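Local atomic coordinates of cytochrome P450 monooxygenase (Rhodococcus sp. ECU0066, PDB entry 6KBH), a protein that probably works as a self-sufficient cytochrome P450 monooxygenase, with FMN and a [2Fe-2S] cluster delivering electrons to a heme that activates oxygen for substrate oxidation. Residues T210-W214 with G215-P219; T238-D241 with K242-D246; M253-G256 with I257-Q261; P503-S506 with A507-I511; M617-L620 with D621-A624. All coordinates share one frame; numbering follows the deposited sequence.

Contact 1 (T210-W214 with G215-P219)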
# COMPACT_ATOMS: atom_id res chain seq x y z
N THR A 210 -27.81 -1.74 -0.34
CA THR A 210 -27.40 -1.94 -1.72
C THR A 210 -28.60 -1.91 -2.67
O THR A 210 -28.59 -1.20 -3.68
CB THR A 210 -26.64 -3.26 -1.86
OG1 THR A 210 -27.53 -4.36 -1.59
CG2 THR A 210 -25.49 -3.31 -0.88
N VAL A 211 -29.64 -2.69 -2.36
CA VAL A 211 -30.79 -2.73 -3.26
C VAL A 211 -31.58 -1.42 -3.20
O VAL A 211 -32.13 -0.99 -4.22
CB VAL A 211 -31.68 -3.95 -2.92
CG1 VAL A 211 -32.95 -3.92 -3.73
CG2 VAL A 211 -30.92 -5.24 -3.19
N ASN A 212 -31.62 -0.76 -2.04
CA ASN A 212 -32.45 0.43 -1.91
C ASN A 212 -31.76 1.67 -2.48
O ASN A 212 -32.44 2.61 -2.90
CB ASN A 212 -32.84 0.65 -0.44
CG ASN A 212 -33.27 2.08 -0.15
OD1 ASN A 212 -34.41 2.45 -0.42
ND2 ASN A 212 -32.36 2.87 0.42
N THR A 213 -30.43 1.70 -2.50
CA THR A 213 -29.72 2.79 -3.16
C THR A 213 -29.36 2.46 -4.61
O THR A 213 -29.45 3.34 -5.48
CB THR A 213 -28.45 3.16 -2.38
OG1 THR A 213 -28.82 3.66 -1.09
CG2 THR A 213 -27.65 4.23 -3.11
N TRP A 214 -28.96 1.22 -4.90
CA TRP A 214 -28.40 0.88 -6.20
C TRP A 214 -29.20 -0.18 -6.96
O TRP A 214 -28.72 -0.68 -7.99
CB TRP A 214 -26.95 0.42 -6.04
CG TRP A 214 -26.02 1.54 -5.68
CD1 TRP A 214 -25.55 2.51 -6.52
CD2 TRP A 214 -25.44 1.81 -4.40
NE1 TRP A 214 -24.72 3.36 -5.85
CE2 TRP A 214 -24.64 2.96 -4.54
CE3 TRP A 214 -25.53 1.19 -3.15
CZ2 TRP A 214 -23.92 3.50 -3.48
CZ3 TRP A 214 -24.81 1.74 -2.09
CH2 TRP A 214 -24.02 2.88 -2.26
N GLY A 215 -30.41 -0.52 -6.51
CA GLY A 215 -31.20 -1.57 -7.11
C GLY A 215 -32.60 -1.08 -7.46
O GLY A 215 -32.82 0.11 -7.71
N ARG A 216 -33.54 -2.02 -7.49
CA ARG A 216 -34.94 -1.75 -7.83
C ARG A 216 -35.82 -2.28 -6.71
O ARG A 216 -36.45 -3.34 -6.85
CB ARG A 216 -35.30 -2.36 -9.19
CG ARG A 216 -34.69 -1.61 -10.38
CD ARG A 216 -34.81 -2.41 -11.67
NE ARG A 216 -34.44 -1.62 -12.85
CZ ARG A 216 -34.31 -2.13 -14.07
NH1 ARG A 216 -34.51 -3.42 -14.29
NH2 ARG A 216 -33.98 -1.34 -15.09
N PRO A 217 -35.89 -1.57 -5.59
CA PRO A 217 -36.66 -2.06 -4.44
C PRO A 217 -38.16 -1.88 -4.61
O PRO A 217 -38.64 -0.99 -5.32
CB PRO A 217 -36.14 -1.21 -3.28
CG PRO A 217 -35.75 0.08 -3.93
CD PRO A 217 -35.23 -0.28 -5.30
N ALA A 218 -38.90 -2.75 -3.94
CA ALA A 218 -40.35 -2.64 -3.87
C ALA A 218 -40.74 -1.53 -2.90
O ALA A 218 -39.96 -1.17 -2.01
CB ALA A 218 -40.96 -3.97 -3.45
N PRO A 219 -41.94 -0.95 -3.05
CA PRO A 219 -42.38 0.09 -2.11
C PRO A 219 -42.24 -0.28 -0.64
O PRO A 219 -41.94 0.60 0.18
CB PRO A 219 -43.86 0.29 -2.49
CG PRO A 219 -43.92 -0.07 -3.94
CD PRO A 219 -42.90 -1.16 -4.15
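The carbonyl oxygen of Val211 has two neighbours in the residues that follow it, an N-H and a ring carbon. Gly215 N donates to Val211 O over 2.9 Å, but the N-H...O angle of 123° makes the bond weak. Pro217 CD lies 3.4 Å from Val211 O, and the ring continues alongside the helix, with Pro217 CG 3.9 Å from Asn212 CA. Its CB reaches the Val211 methyl CG1 at 4.2 Å, a branch put on that side by standing opposite the backbone N (chi1 173°). One residue earlier, Trp214 N bonds to Thr210 O at 2.7 Å, so two successive i to i+4 links run through this turn, the second of them weak. By its place in the P450 fold, helix 210-214 probably belongs to the F-helix region, and the chain running on to helix 219-242 to the F-G loop, which in P450s commonly lies over the substrate entrance. The Trp214 indole packs on other parts of the chain: Thr213 CG2 sits 3.4 Å above the centre of one face, and the ring also meets Phe433. Its side chain is about 9 Å from the heme. Arg216 forms a salt bridge with Glu72, while Pro217 also touches Gln222 of helix 219-242.

Contact 2 (T238-D241 with K242-D246); sequences TVLD and KMRKD
Lys242 opens the second segment by bonding back to Thr238: Lys242 N to Thr238 O is 2.8 Å, an ordinary alpha-helical link. Its CB rests 3.5 Å from Val239 O, and the remaining chain leads off to a salt bridge between NZ and Asp198. Met243 follows with a nearly straight bond, Met243 N to Val239 O at 3.0 Å and 176°. Its CG is held between the backbone N and the carbonyl carbon (chi1 58°), and a further bend at chi3 brings the terminal methyl back along the helix: Met243 CE meets Val239 CG1 at 3.6 Å, the two side chains crossing obliquely. The Met243 CG carbon is also near Leu240 CD1, at 4.3 Å. At Arg244 the link is i to i+3, a weak bond from Arg244 N to Asp241 O at 3.3 Å. Bends at chi2 and chi3 fold the arginine across Leu240, with Arg244 NE 4.0 Å from Leu240 CG. Asp241 OD1 is 4.5 Å from Arg244 NE and well out of the guanidinium plane, so any attraction there is probably of charge alone, no N-H pointing at it; the salt bridge of Arg244 is to Asp269. Asp246 N then turns back to Met243 O in another weak bond. The apolar side chains here face three parts of the P450 domain: Leu240 and Met243 pack on Met253 of helix 252-262, Leu240 also on Leu272 and Met276 of helix 269-281, and Val239 and Met243 on Val194 in a loop.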
# COMPACT_ATOMS: atom_id res chain seq x y z
N THR A 238 -28.93 11.90 19.85
CA THR A 238 -28.63 11.91 21.28
C THR A 238 -27.18 11.51 21.54
O THR A 238 -26.51 12.11 22.38
CB THR A 238 -29.57 10.96 22.02
OG1 THR A 238 -29.09 9.61 21.88
CG2 THR A 238 -30.98 11.05 21.45
N VAL A 239 -26.70 10.49 20.82
CA VAL A 239 -25.33 10.02 21.01
C VAL A 239 -24.34 11.15 20.76
O VAL A 239 -23.38 11.33 21.53
CB VAL A 239 -25.05 8.82 20.09
CG1 VAL A 239 -23.60 8.42 20.18
CG2 VAL A 239 -25.94 7.65 20.47
N LEU A 240 -24.56 11.95 19.71
CA LEU A 240 -23.68 13.08 19.45
C LEU A 240 -23.77 14.13 20.56
O LEU A 240 -22.75 14.71 20.94
CB LEU A 240 -24.01 13.72 18.10
CG LEU A 240 -23.04 14.83 17.70
CD1 LEU A 240 -21.62 14.28 17.61
CD2 LEU A 240 -23.44 15.48 16.39
N ASP A 241 -24.97 14.38 21.08
CA ASP A 241 -25.12 15.31 22.19
C ASP A 241 -24.42 14.78 23.44
O ASP A 241 -23.86 15.56 24.22
CB ASP A 241 -26.59 15.58 22.47
CG ASP A 241 -27.22 16.52 21.46
OD1 ASP A 241 -26.47 17.15 20.68
OD2 ASP A 241 -28.47 16.63 21.45
N LYS A 242 -24.46 13.47 23.66
CA LYS A 242 -23.81 12.90 24.84
C LYS A 242 -22.30 13.07 24.77
O LYS A 242 -21.68 13.55 25.73
CB LYS A 242 -24.18 11.42 24.98
CG LYS A 242 -23.43 10.72 26.09
CD LYS A 242 -23.51 9.21 25.98
CE LYS A 242 -24.78 8.67 26.61
NZ LYS A 242 -24.74 7.19 26.74
N MET A 243 -21.69 12.67 23.66
CA MET A 243 -20.25 12.83 23.47
C MET A 243 -19.87 14.25 23.09
O MET A 243 -18.68 14.52 22.88
CB MET A 243 -19.73 11.86 22.41
CG MET A 243 -20.41 12.01 21.05
SD MET A 243 -19.71 10.96 19.76
CE MET A 243 -20.16 9.34 20.35
N ARG A 244 -20.84 15.16 23.01
CA ARG A 244 -20.55 16.55 22.65
C ARG A 244 -19.64 17.21 23.68
O ARG A 244 -18.90 18.14 23.34
CB ARG A 244 -21.85 17.33 22.49
CG ARG A 244 -21.74 18.65 21.72
CD ARG A 244 -21.30 18.45 20.28
NE ARG A 244 -22.41 18.43 19.33
CZ ARG A 244 -22.67 19.40 18.47
NH1 ARG A 244 -21.90 20.48 18.45
NH2 ARG A 244 -23.69 19.30 17.63
N LYS A 245 -19.63 16.74 24.93
CA LYS A 245 -18.90 17.44 25.98
C LYS A 245 -17.74 16.61 26.54
O LYS A 245 -17.16 16.96 27.58
CB LYS A 245 -19.87 17.90 27.07
CG LYS A 245 -20.76 16.81 27.75
CD LYS A 245 -19.95 15.70 28.43
CE LYS A 245 -20.73 14.48 28.91
NZ LYS A 245 -19.73 13.41 29.21
N ASP A 246 -17.37 15.52 25.84
CA ASP A 246 -16.10 14.82 26.02
C ASP A 246 -15.42 14.81 24.65
O ASP A 246 -15.36 13.76 23.99
CB ASP A 246 -16.29 13.40 26.57
CG ASP A 246 -14.94 12.64 26.79
OD1 ASP A 246 -13.84 13.15 26.46
OD2 ASP A 246 -15.01 11.52 27.36

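Contact 3 (M253-G256 with I257-Q261); sequences MPFG and IRVQQ
Ile257 N is shared between two carbonyls of the preceding turn. It bonds to Met253 O at 2.9 Å, with an N-H...O angle of 131°, and more weakly to Pro254 O at 3.0 Å. Pro254 O takes a second weak donor, Arg258 N, at 3.3 Å. Two further i to i+4 bonds, Val259 N to Phe255 O and Gln260 N to Gly256 O, are also weak, so the i to i+4 pattern continues through weaker bonds after the first. Beyond the backbone, Arg258 folds back over the preceding turn. Its chain, extended from CG to NE, lays one guanidinium face over Pro254 O, which stands 3.7 Å above the plane near its rim. Arg258 and Phe255 cross at about a right angle, with ring and guanidinium planes 65° apart, and Arg258 NH1 is 3.9 Å from Phe255 CB. NH2 makes a weak bond to Pro247 O. Farther round, Val259 CG1 meets Phe255 CE1 at 3.7 Å, and Ile257 CD1 lies 3.7 Å from Pro254 CA. Phe255 also touches Pro143, while Met253 and Ile257 pack on Leu272 of helix 269-281. The Met253 side chain is about 9 Å from the heme. From its place in the chain, between the long helix 219-242 (probably helix G) and helix 269-281 (probably the start of the long central helix), helix 252-262 probably corresponds to the P450 H helix.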
# COMPACT_ATOMS: atom_id res chain seq x y z
N MET A 253 -15.60 10.85 15.59
CA MET A 253 -16.57 11.87 15.99
C MET A 253 -16.02 12.84 17.04
O MET A 253 -16.19 14.06 16.86
CB MET A 253 -17.86 11.20 16.47
CG MET A 253 -18.55 10.38 15.40
SD MET A 253 -18.79 11.33 13.89
CE MET A 253 -19.85 12.64 14.50
N PRO A 254 -15.38 12.39 18.13
CA PRO A 254 -14.76 13.37 19.04
C PRO A 254 -13.69 14.20 18.36
O PRO A 254 -13.58 15.40 18.62
CB PRO A 254 -14.19 12.50 20.17
CG PRO A 254 -14.09 11.13 19.58
CD PRO A 254 -15.24 11.02 18.65
N PHE A 255 -12.89 13.59 17.49
CA PHE A 255 -11.99 14.36 16.64
C PHE A 255 -12.76 15.39 15.82
O PHE A 255 -12.29 16.52 15.63
CB PHE A 255 -11.20 13.40 15.74
CG PHE A 255 -10.15 14.06 14.87
CD1 PHE A 255 -10.49 14.92 13.83
CD2 PHE A 255 -8.81 13.77 15.07
CE1 PHE A 255 -9.52 15.50 13.04
CE2 PHE A 255 -7.83 14.35 14.27
CZ PHE A 255 -8.19 15.21 13.26
N GLY A 256 -13.96 15.03 15.35
CA GLY A 256 -14.76 15.98 14.60
C GLY A 256 -15.26 17.13 15.45
O GLY A 256 -15.49 18.23 14.93
N ILE A 257 -15.44 16.91 16.75
CA ILE A 257 -15.95 17.98 17.61
C ILE A 257 -14.90 19.06 17.80
O ILE A 257 -15.22 20.25 17.83
CB ILE A 257 -16.42 17.40 18.96
CG1 ILE A 257 -17.43 16.27 18.73
CG2 ILE A 257 -17.04 18.49 19.81
CD1 ILE A 257 -17.69 15.44 19.96
N ARG A 258 -13.63 18.67 17.93
CA ARG A 258 -12.58 19.66 18.16
C ARG A 258 -12.35 20.53 16.94
O ARG A 258 -12.02 21.72 17.09
CB ARG A 258 -11.28 18.96 18.58
CG ARG A 258 -11.53 17.74 19.42
CD ARG A 258 -10.24 17.12 19.93
NE ARG A 258 -10.53 15.86 20.61
CZ ARG A 258 -10.17 14.67 20.15
NH1 ARG A 258 -9.49 14.58 19.02
NH2 ARG A 258 -10.48 13.58 20.83
N VAL A 259 -12.51 19.98 15.74
CA VAL A 259 -12.36 20.80 14.55
C VAL A 259 -13.53 21.78 14.43
O VAL A 259 -13.39 22.85 13.83
CB VAL A 259 -12.22 19.93 13.29
CG1 VAL A 259 -11.26 18.77 13.55
CG2 VAL A 259 -13.56 19.40 12.82
N GLN A 260 -14.68 21.44 15.01
CA GLN A 260 -15.81 22.37 15.04
C GLN A 260 -15.46 23.61 15.84
O GLN A 260 -15.73 24.74 15.41
CB GLN A 260 -17.05 21.69 15.61
CG GLN A 260 -18.31 22.52 15.45
CD GLN A 260 -19.53 21.86 16.08
OE1 GLN A 260 -19.41 20.88 16.82
NE2 GLN A 260 -20.70 22.40 15.79
N GLN A 261 -14.84 23.44 17.01
CA GLN A 261 -14.43 24.61 17.78
C GLN A 261 -13.27 25.33 17.11
O GLN A 261 -13.13 26.55 17.26
CB GLN A 261 -14.08 24.21 19.21
CG GLN A 261 -15.24 23.67 20.06
CD GLN A 261 -16.58 24.39 19.86
OE1 GLN A 261 -16.63 25.57 19.50
NE2 GLN A 261 -17.67 23.68 20.12

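Contact 4 (P503-S506 with A507-I511); sequences PKWS and AGSHI. With FMN (flavin mononucleotide), chain B.
Ser509 points its side chain at Trp505 and Ser506 across a tight turn. Its OG comes to the edge of the Trp505 indole, near the ring plane, and lies 3.9 Å from Trp505 CB. The indole also meets Phe534, the ring planes at about 75°. The Ser506 hydroxyl stands beside that of Ser509 without bonding to it, OG to OG 3.9 Å, and is in a weak hydrogen bond with Asn568 ND2. What joins the two serines is Ser506 O: Ser509 OG donates to it, though the modelled 2.5 Å is too short to be trusted at this resolution, and Ser509 N adds a weak bond at 3.4 Å. The latter closes a type II beta turn from Ser506 to Ser509, in which Gly508 takes the positive phi (89°) usual at the third position. Ala507 packs its methyl onto Ala593, Met594 and Gln597 of helix 588-601, and its carbonyl is bonded by Asn568. The turn leads into strand 510-515 of the six-stranded antiparallel sheet of the flavin-binding FR-type domain. There His510 meets the flavin through its CB, 3.5 Å from FMN O4, and the imidazole lies oblique to that oxygen while packing edge-to-face on His569. The polar links within the turn, one doubtful in length and one weak, together with the Asn568 bonds, are consistent with a turn fixed by its backbone oxygens as well as by the packing of Ala507.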
# COMPACT_ATOMS: atom_id res chain seq x y z
N PRO A 503 17.54 -13.72 -8.31
CA PRO A 503 18.01 -12.81 -9.36
C PRO A 503 19.53 -12.78 -9.47
O PRO A 503 20.27 -13.08 -8.53
CB PRO A 503 17.47 -11.44 -8.92
CG PRO A 503 16.26 -11.77 -8.12
CD PRO A 503 16.57 -13.06 -7.41
N LYS A 504 19.99 -12.40 -10.66
CA LYS A 504 21.39 -12.05 -10.85
C LYS A 504 21.66 -10.71 -10.18
O LYS A 504 20.81 -9.82 -10.19
CB LYS A 504 21.73 -11.98 -12.34
CG LYS A 504 21.57 -13.29 -13.08
CD LYS A 504 21.02 -13.08 -14.49
CE LYS A 504 20.72 -14.40 -15.18
NZ LYS A 504 21.94 -14.98 -15.82
N TRP A 505 22.84 -10.57 -9.58
CA TRP A 505 23.21 -9.33 -8.93
C TRP A 505 24.67 -9.02 -9.23
O TRP A 505 25.52 -9.93 -9.22
CB TRP A 505 22.98 -9.39 -7.41
CG TRP A 505 23.63 -10.55 -6.74
CD1 TRP A 505 23.10 -11.79 -6.53
CD2 TRP A 505 24.95 -10.59 -6.16
NE1 TRP A 505 24.00 -12.60 -5.87
CE2 TRP A 505 25.14 -11.88 -5.63
CE3 TRP A 505 25.98 -9.65 -6.04
CZ2 TRP A 505 26.32 -12.26 -5.00
CZ3 TRP A 505 27.15 -10.03 -5.41
CH2 TRP A 505 27.31 -11.32 -4.90
N SER A 506 24.96 -7.75 -9.50
CA SER A 506 26.32 -7.30 -9.71
C SER A 506 26.94 -6.86 -8.39
O SER A 506 26.28 -6.80 -7.35
CB SER A 506 26.35 -6.17 -10.75
OG SER A 506 25.44 -5.15 -10.40
N ALA A 507 28.23 -6.55 -8.43
CA ALA A 507 28.94 -6.20 -7.21
C ALA A 507 28.46 -4.87 -6.64
O ALA A 507 28.07 -3.96 -7.38
CB ALA A 507 30.44 -6.14 -7.45
N GLY A 508 28.50 -4.76 -5.32
CA GLY A 508 28.00 -3.61 -4.62
C GLY A 508 26.54 -3.68 -4.25
O GLY A 508 26.07 -2.86 -3.45
N SER A 509 25.81 -4.65 -4.79
CA SER A 509 24.39 -4.78 -4.49
C SER A 509 24.17 -5.17 -3.04
O SER A 509 25.01 -5.80 -2.40
CB SER A 509 23.73 -5.82 -5.41
OG SER A 509 24.16 -5.68 -6.75
N HIS A 510 23.01 -4.77 -2.52
CA HIS A 510 22.61 -5.04 -1.15
C HIS A 510 21.22 -5.65 -1.15
O HIS A 510 20.60 -5.81 -2.20
CB HIS A 510 22.62 -3.75 -0.32
CG HIS A 510 21.79 -2.66 -0.92
ND1 HIS A 510 22.33 -1.68 -1.73
CD2 HIS A 510 20.47 -2.39 -0.84
CE1 HIS A 510 21.37 -0.86 -2.12
NE2 HIS A 510 20.23 -1.27 -1.59
N ILE A 511 20.71 -5.98 0.04
CA ILE A 511 19.31 -6.36 0.18
C ILE A 511 18.74 -5.74 1.44
O ILE A 511 19.46 -5.43 2.39
CB ILE A 511 19.08 -7.88 0.26
CG1 ILE A 511 20.10 -8.67 -0.52
CG2 ILE A 511 17.77 -8.22 -0.37
CD1 ILE A 511 20.02 -10.10 -0.14
N1 FMN B . 23.57 0.28 5.05
C2 FMN B . 23.16 0.78 3.87
O2 FMN B . 22.45 1.83 3.87
N3 FMN B . 23.49 0.22 2.70
C4 FMN B . 24.25 -0.90 2.70
O4 FMN B . 24.59 -1.49 1.53
C4A FMN B . 24.68 -1.44 3.91
N5 FMN B . 25.44 -2.55 3.89
C5A FMN B . 25.84 -3.07 5.06
C6 FMN B . 26.62 -4.21 5.01
C7 FMN B . 27.07 -4.78 6.18
C7M FMN B . 27.92 -6.06 5.97
C8 FMN B . 26.75 -4.22 7.42
C8M FMN B . 27.22 -4.82 8.73
C9 FMN B . 25.99 -3.06 7.46
C9A FMN B . 25.51 -2.48 6.28
N10 FMN B . 24.76 -1.36 6.30
C10 FMN B . 24.33 -0.84 5.11
C1' FMN B . 24.34 -0.70 7.57
C2' FMN B . 23.08 -1.31 8.14
O2' FMN B . 21.96 -1.07 7.39
C3' FMN B . 22.83 -0.81 9.55
O3' FMN B . 22.76 0.58 9.65
C4' FMN B . 23.88 -1.38 10.53
O4' FMN B . 24.22 -2.71 10.47
C5' FMN B . 23.42 -1.23 12.01
O5' FMN B . 22.03 -1.52 12.30
P FMN B . 21.44 -1.02 13.67
O1P FMN B . 19.94 -0.88 13.56
O2P FMN B . 21.73 -1.99 14.76
O3P FMN B . 22.07 0.30 13.98

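Contact 5 (M617-L620 with D621-A624); sequences MAFL and DRLA
With the Phe619 ring anti to its carbonyl carbon (chi1 -65°) and Arg622 CG anti to its N (chi1 163°), the side chains run alongside each other and point the same way. The methylene part of the arginine does most of the touching: Arg622 CD is 3.5 Å from Phe619 CD1, and Arg622 CB is 3.9 Å from Phe619 CB. Farther out, Arg622 NH1 comes to 3.7 Å from Phe619 CE1, but the guanidinium is turned 82° to the ring and oblique to it, which rules out a stack of parallel planes. Phe619 is the N-cap of helix 620-625, with a positive phi before the first turn. Ala624 N bonds weakly to Leu620 O, and to Asp621 O at 3.1 Å. Leu623 N is directed at Phe619 O, an i to i+4 bond whose modelled length is doubtfully short. Phe619 and Leu623 both pack on Ile592 of helix 588-601, and Leu623 on Ile607 of the parallel-sheet strand 605-611; the phenyl lies about 7 Å from the FMN. Since Arg622 NH2 is salt-bridged to Asp596 and NH1 bonded to Cys525 O, the charge is probably balanced mainly by Asp596, while the carbons of the chain, with NH1 beside them, pack along Phe619.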
# COMPACT_ATOMS: atom_id res chain seq x y z
N MET A 617 38.70 -8.15 11.59
CA MET A 617 38.67 -7.81 10.17
C MET A 617 38.29 -9.06 9.39
O MET A 617 39.10 -9.99 9.26
CB MET A 617 40.02 -7.24 9.71
CG MET A 617 40.04 -5.73 9.65
SD MET A 617 41.69 -5.03 9.86
CE MET A 617 42.59 -5.81 8.52
N ALA A 618 37.07 -9.07 8.88
CA ALA A 618 36.54 -10.23 8.18
C ALA A 618 37.12 -10.33 6.77
O ALA A 618 37.48 -9.33 6.15
CB ALA A 618 35.02 -10.17 8.11
N PHE A 619 37.22 -11.57 6.29
CA PHE A 619 37.58 -11.95 4.93
C PHE A 619 39.07 -11.83 4.63
O PHE A 619 39.46 -12.01 3.47
CB PHE A 619 36.81 -11.16 3.87
CG PHE A 619 35.33 -11.43 3.87
CD1 PHE A 619 34.85 -12.69 3.57
CD2 PHE A 619 34.43 -10.43 4.19
CE1 PHE A 619 33.49 -12.95 3.57
CE2 PHE A 619 33.07 -10.68 4.20
CZ PHE A 619 32.60 -11.95 3.89
N LEU A 620 39.92 -11.54 5.62
CA LEU A 620 41.36 -11.61 5.39
C LEU A 620 41.76 -13.00 4.90
O LEU A 620 42.59 -13.13 3.99
CB LEU A 620 42.12 -11.26 6.67
CG LEU A 620 41.84 -9.90 7.31
CD1 LEU A 620 42.41 -9.88 8.71
CD2 LEU A 620 42.44 -8.78 6.47
N ASP A 621 41.19 -14.04 5.51
CA ASP A 621 41.29 -15.39 4.99
C ASP A 621 40.89 -15.44 3.52
O ASP A 621 41.65 -15.88 2.66
CB ASP A 621 40.39 -16.32 5.81
CG ASP A 621 39.05 -15.67 6.14
OD1 ASP A 621 39.05 -14.56 6.72
OD2 ASP A 621 38.00 -16.26 5.81
N ARG A 622 39.67 -14.98 3.23
CA ARG A 622 39.20 -14.88 1.85
C ARG A 622 40.12 -13.99 1.02
O ARG A 622 40.44 -14.31 -0.13
CB ARG A 622 37.78 -14.35 1.86
CG ARG A 622 37.27 -13.81 0.55
CD ARG A 622 35.78 -14.06 0.49
NE ARG A 622 35.17 -13.56 -0.73
CZ ARG A 622 33.85 -13.51 -0.91
NH1 ARG A 622 33.05 -13.93 0.06
NH2 ARG A 622 33.35 -13.05 -2.04
N LEU A 623 40.56 -12.87 1.60
CA LEU A 623 41.44 -11.92 0.92
C LEU A 623 42.86 -12.46 0.75
O LEU A 623 43.63 -11.90 -0.04
CB LEU A 623 41.47 -10.61 1.70
CG LEU A 623 41.35 -9.25 1.01
CD1 LEU A 623 40.33 -9.32 -0.10
CD2 LEU A 623 40.91 -8.25 2.07
N ALA A 624 43.23 -13.50 1.50
CA ALA A 624 44.55 -14.11 1.36
C ALA A 624 44.57 -15.17 0.27
O ALA A 624 45.51 -15.21 -0.53
CB ALA A 624 44.98 -14.73 2.69

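Overall arrangement
The five contacts come in series along the chain and fall into two groups on opposite sides of its centre. Contacts 1, 2 and 3 belong to the heme-binding P450 part: contact 1 leads into helix 219-242, contact 2, about 33 Å away between centres, lies in its last part and the residues after it, and contact 3 lies on the next helix, 252-262. Contacts 2 and 3 touch, Met243 SD lying 3.8 Å from Met253 CB. Contacts 4 and 5 sit in the flavin-binding reductase part, centres about 20 Å apart, one at the antiparallel sheet and one beside the parallel sheet, both packing on helix 588-601. Contacts 3 and 4 are about 51 Å apart between centres, consistent with separate cofactor modules within one chain.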